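Local coordinates for protein transcriptional regulator (Pseudomonas aeruginosa, PDB 3E7Q) that probably acts as a TetR-family transcriptional repressor, binding regulatory DNA through a predicted helix-turn-helix motif, at residues T70-D82 and S93-L105. Residues are numbered along the deposited sequence; the frame is centred on the assembly and turned at random.
Sequences TGRVMRLLRGAID and SAFFEASFSAELL
L77 reaches into a hole formed by F95, A98, S99 and L104. Its CD2 lies over the centre of one face of the F95 ring, 4.2 Å from the centroid and 10° off the normal, a CH-pi contact, while CD1 meets the ring at CZ. The same CD2 packs unusually close to L104 CD1 (3.4 Å). L104 returns the interlock as a knob among R72, V73, L76 and L77: its CD2 touches V73 CG2 at 3.6 Å and also meets L76 CD1. Beyond it, the extended R72 chain runs alongside L104, pointing the other way, with NH1 against L104 CD2 and NH2 near E103 O; L76 CD1 sits above one face of the R72 guanidinium, toward its rim.

Towards the other end, small residues let the backbones close in. A80 CB rests on A98 CB at 3.7 Å. A94 CB meets A80 O, and the CA atoms of A80 and A94 are 5.5 Å apart. A chi1 of -165°, which sets CG opposite the backbone N, carries the F95 ring towards the facing helix, where I81 CD1 contacts F95 CD1 at 3.5 Å.

Behind this layer, S99 OG bonds to F95 O (2.9 Å) from the face of the carbonyl opposite S99 N. S101 OG and S101 N both bond to A98 O at the turn before L104, whose own O accepts from W174 NE1. Y137 of helix 124-152 packs on L77, and L170 of helix 159-179 on F95. Segments 70-82 and 93-99 run roughly antiparallel, their axes inclined at 144°. The contact joins long helix 58-82, which follows the predicted DNA-binding motif, to helices 88-99 and 102-105 of the C-terminal helical region, as in TetR-family regulators.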
loop_
_atom_site.group_PDB
_atom_site.type_symbol
_atom_site.label_atom_id
_atom_site.label_comp_id
_atom_site.label_asym_id
_atom_site.label_seq_id
_atom_site.Cartn_x
_atom_site.Cartn_y
_atom_site.Cartn_z
ATOM N N THR B 70 15.099 1.804 -1.719
ATOM C CA THR B 70 14.969 2.250 -0.339
ATOM C C THR B 70 16.099 3.139 0.148
ATOM O O THR B 70 15.841 4.103 0.854
ATOM C CB THR B 70 14.783 1.065 0.655
ATOM O OG1 THR B 70 15.887 0.165 0.553
ATOM C CG2 THR B 70 13.441 0.333 0.376
ATOM N N GLY B 71 17.339 2.824 -0.228
ATOM C CA GLY B 71 18.505 3.654 0.094
ATOM C C GLY B 71 18.361 5.080 -0.392
ATOM O O GLY B 71 18.672 6.049 0.332
ATOM N N ARG B 72 17.879 5.204 -1.626
ATOM C CA ARG B 72 17.735 6.476 -2.283
ATOM C C ARG B 72 16.674 7.325 -1.626
ATOM O O ARG B 72 16.898 8.511 -1.389
ATOM C CB ARG B 72 17.375 6.264 -3.768
ATOM C CG ARG B 72 16.965 7.529 -4.438
ATOM C CD ARG B 72 16.639 7.371 -5.887
ATOM N NE ARG B 72 15.988 8.598 -6.342
ATOM C CZ ARG B 72 14.702 8.934 -6.116
ATOM N NH1 ARG B 72 13.902 8.107 -5.453
ATOM N NH2 ARG B 72 14.208 10.109 -6.566
ATOM N N VAL B 73 15.498 6.737 -1.386
ATOM C CA VAL B 73 14.423 7.403 -0.634
ATOM C C VAL B 73 14.934 7.957 0.722
ATOM O O VAL B 73 14.743 9.144 1.038
ATOM C CB VAL B 73 13.215 6.471 -0.349
ATOM C CG1 VAL B 73 12.277 7.075 0.809
ATOM C CG2 VAL B 73 12.445 6.193 -1.598
ATOM N N MET B 74 15.589 7.093 1.492
ATOM C CA MET B 74 16.182 7.506 2.761
ATOM C C MET B 74 17.216 8.602 2.696
ATOM O O MET B 74 17.291 9.412 3.618
ATOM C CB MET B 74 16.825 6.323 3.463
ATOM C CG MET B 74 15.788 5.396 4.045
ATOM S SD MET B 74 14.700 6.107 5.317
ATOM C CE MET B 74 15.958 6.669 6.475
ATOM N N ARG B 75 18.053 8.590 1.662
ATOM C CA ARG B 75 19.000 9.671 1.458
ATOM C C ARG B 75 18.290 10.978 1.275
ATOM O O ARG B 75 18.692 12.003 1.821
ATOM C CB ARG B 75 19.890 9.463 0.252
ATOM C CG ARG B 75 21.161 8.720 0.566
ATOM C CD ARG B 75 22.188 8.891 -0.598
ATOM N NE ARG B 75 21.729 8.343 -1.886
ATOM C CZ ARG B 75 21.600 7.035 -2.179
ATOM N NH1 ARG B 75 21.830 6.083 -1.260
ATOM N NH2 ARG B 75 21.173 6.667 -3.389
ATOM N N LEU B 76 17.238 10.948 0.483
ATOM C CA LEU B 76 16.548 12.168 0.168
ATOM C C LEU B 76 15.788 12.637 1.410
ATOM O O LEU B 76 15.757 13.815 1.682
ATOM C CB LEU B 76 15.606 11.972 -1.015
ATOM C CG LEU B 76 16.251 11.779 -2.377
ATOM C CD1 LEU B 76 15.119 11.631 -3.391
ATOM C CD2 LEU B 76 17.244 12.929 -2.752
ATOM N N LEU B 77 15.167 11.698 2.137
ATOM C CA LEU B 77 14.390 12.053 3.333
ATOM C C LEU B 77 15.286 12.555 4.497
ATOM O O LEU B 77 14.904 13.492 5.190
ATOM C CB LEU B 77 13.494 10.904 3.765
ATOM C CG LEU B 77 12.340 10.639 2.768
ATOM C CD1 LEU B 77 11.508 9.417 3.156
ATOM C CD2 LEU B 77 11.460 11.885 2.555
ATOM N N ARG B 78 16.461 11.944 4.684
ATOM C CA ARG B 78 17.436 12.428 5.656
ATOM C C ARG B 78 17.917 13.787 5.286
ATOM O O ARG B 78 18.105 14.616 6.167
ATOM C CB ARG B 78 18.666 11.531 5.787
ATOM C CG ARG B 78 18.399 10.305 6.646
ATOM C CD ARG B 78 19.614 9.321 6.761
ATOM N NE ARG B 78 19.194 8.187 7.596
ATOM C CZ ARG B 78 19.146 6.908 7.220
ATOM N NH1 ARG B 78 19.577 6.519 6.011
ATOM N NH2 ARG B 78 18.675 6.005 8.083
ATOM N N GLY B 79 18.152 13.989 3.989
ATOM C CA GLY B 79 18.636 15.268 3.472
ATOM C C GLY B 79 17.680 16.392 3.835
ATOM O O GLY B 79 18.113 17.464 4.267
ATOM N N ALA B 80 16.380 16.131 3.648
ATOM C CA ALA B 80 15.355 17.132 3.852
ATOM C C ALA B 80 15.270 17.513 5.351
ATOM O O ALA B 80 15.213 18.706 5.668
ATOM C CB ALA B 80 14.036 16.660 3.297
ATOM N N ILE B 81 15.345 16.526 6.256
ATOM C CA ILE B 81 15.485 16.795 7.711
ATOM C C ILE B 81 16.794 17.546 8.131
ATOM O O ILE B 81 16.743 18.514 8.914
ATOM C CB ILE B 81 15.271 15.512 8.534
ATOM C CG1 ILE B 81 13.802 15.085 8.444
ATOM C CG2 ILE B 81 15.677 15.704 9.992
ATOM C CD1 ILE B 81 13.534 13.769 9.101
ATOM N N ASP B 82 17.934 17.182 7.539
ATOM C CA ASP B 82 19.231 17.760 7.916
ATOM C C ASP B 82 19.457 19.197 7.507
ATOM O O ASP B 82 20.274 19.893 8.134
ATOM C CB ASP B 82 20.389 16.908 7.370
ATOM C CG ASP B 82 20.501 15.559 8.081
ATOM O OD1 ASP B 82 19.849 15.377 9.166
ATOM O OD2 ASP B 82 21.225 14.673 7.544
ATOM N N SER B 93 7.917 19.302 8.381
ATOM C CA SER B 93 7.437 19.959 7.148
ATOM C C SER B 93 8.328 19.764 5.978
ATOM O O SER B 93 7.843 19.601 4.883
ATOM C CB SER B 93 7.254 21.462 7.353
ATOM O OG SER B 93 6.425 21.610 8.461
ATOM N N ALA B 94 9.629 19.792 6.199
ATOM C CA ALA B 94 10.567 19.525 5.131
ATOM C C ALA B 94 10.433 18.056 4.704
ATOM O O ALA B 94 10.353 17.799 3.531
ATOM C CB ALA B 94 11.997 19.876 5.550
ATOM N N PHE B 95 10.390 17.112 5.649
ATOM C CA PHE B 95 10.068 15.704 5.373
ATOM C C PHE B 95 8.815 15.535 4.516
ATOM O O PHE B 95 8.866 14.845 3.540
ATOM C CB PHE B 95 9.892 14.928 6.665
ATOM C CG PHE B 95 9.902 13.436 6.516
ATOM C CD1 PHE B 95 11.065 12.688 6.806
ATOM C CD2 PHE B 95 8.710 12.721 6.220
ATOM C CE1 PHE B 95 11.054 11.265 6.698
ATOM C CE2 PHE B 95 8.717 11.348 6.104
ATOM C CZ PHE B 95 9.890 10.623 6.330
ATOM N N PHE B 96 7.712 16.183 4.887
ATOM C CA PHE B 96 6.445 16.114 4.126
ATOM C C PHE B 96 6.604 16.654 2.714
ATOM O O PHE B 96 6.208 15.992 1.754
ATOM C CB PHE B 96 5.318 16.879 4.866
ATOM C CG PHE B 96 5.064 16.360 6.301
ATOM C CD1 PHE B 96 5.245 14.998 6.622
ATOM C CD2 PHE B 96 4.631 17.230 7.298
ATOM C CE1 PHE B 96 5.071 14.558 7.901
ATOM C CE2 PHE B 96 4.423 16.784 8.589
ATOM C CZ PHE B 96 4.623 15.449 8.896
ATOM N N GLU B 97 7.195 17.835 2.590
ATOM C CA GLU B 97 7.527 18.398 1.270
ATOM C C GLU B 97 8.367 17.461 0.406
ATOM O O GLU B 97 8.011 17.210 -0.747
ATOM C CB GLU B 97 8.235 19.747 1.408
ATOM C CG GLU B 97 7.331 20.840 1.967
ATOM C CD GLU B 97 6.301 21.381 0.965
ATOM O OE1 GLU B 97 6.399 21.086 -0.271
ATOM O OE2 GLU B 97 5.393 22.123 1.444
ATOM N N ALA B 98 9.455 16.921 0.957
ATOM C CA ALA B 98 10.224 15.925 0.188
ATOM C C ALA B 98 9.356 14.731 -0.223
ATOM O O ALA B 98 9.449 14.237 -1.378
ATOM C CB ALA B 98 11.461 15.468 0.905
ATOM N N SER B 99 8.491 14.306 0.694
ATOM C CA SER B 99 7.623 13.126 0.478
ATOM C C SER B 99 6.640 13.253 -0.683
ATOM O O SER B 99 6.270 12.254 -1.270
ATOM C CB SER B 99 6.790 12.820 1.734
ATOM O OG SER B 99 7.580 12.323 2.804
ATOM N N PHE B 100 6.212 14.468 -0.990
ATOM C CA PHE B 100 5.207 14.728 -2.006
ATOM C C PHE B 100 5.795 15.533 -3.183
ATOM O O PHE B 100 5.078 16.007 -4.049
ATOM C CB PHE B 100 3.998 15.423 -1.356
ATOM C CG PHE B 100 3.193 14.495 -0.473
ATOM C CD1 PHE B 100 2.246 13.680 -1.007
ATOM C CD2 PHE B 100 3.414 14.428 0.915
ATOM C CE1 PHE B 100 1.522 12.777 -0.173
ATOM C CE2 PHE B 100 2.717 13.557 1.709
ATOM C CZ PHE B 100 1.771 12.753 1.166
ATOM N N SER B 101 7.122 15.631 -3.219
ATOM C CA SER B 101 7.859 16.184 -4.334
ATOM C C SER B 101 7.840 15.151 -5.440
ATOM O O SER B 101 7.592 13.973 -5.182
ATOM C CB SER B 101 9.310 16.468 -3.910
ATOM O OG SER B 101 10.008 15.239 -3.707
ATOM N N ALA B 102 8.074 15.605 -6.663
ATOM C CA ALA B 102 8.101 14.767 -7.869
ATOM C C ALA B 102 9.094 13.594 -7.782
ATOM O O ALA B 102 8.858 12.532 -8.312
ATOM C CB ALA B 102 8.431 15.646 -9.060
ATOM N N GLU B 103 10.196 13.788 -7.076
ATOM C CA GLU B 103 11.212 12.751 -6.880
ATOM C C GLU B 103 10.627 11.521 -6.134
ATOM O O GLU B 103 10.581 10.405 -6.678
ATOM C CB GLU B 103 12.416 13.353 -6.149
ATOM C CG GLU B 103 13.217 14.421 -6.970
ATOM C CD GLU B 103 12.511 15.808 -7.113
ATOM O OE1 GLU B 103 11.782 16.205 -6.180
ATOM O OE2 GLU B 103 12.682 16.499 -8.171
ATOM N N LEU B 104 10.098 11.731 -4.939
ATOM C CA LEU B 104 9.510 10.626 -4.168
ATOM C C LEU B 104 8.047 10.324 -4.556
ATOM O O LEU B 104 7.522 9.235 -4.246
ATOM C CB LEU B 104 9.647 10.884 -2.661
ATOM C CG LEU B 104 11.123 10.939 -2.259
ATOM C CD1 LEU B 104 11.295 11.310 -0.805
ATOM C CD2 LEU B 104 11.890 9.626 -2.592
ATOM N N LEU B 105 7.381 11.259 -5.250
ATOM C CA LEU B 105 5.988 11.002 -5.648
ATOM C C LEU B 105 5.893 10.456 -7.076
ATOM O O LEU B 105 4.801 10.263 -7.585
ATOM C CB LEU B 105 5.103 12.233 -5.391
ATOM C CG LEU B 105 3.612 11.948 -5.122
ATOM C CD1 LEU B 105 3.347 11.085 -3.854
ATOM C CD2 LEU B 105 2.786 13.234 -5.085
#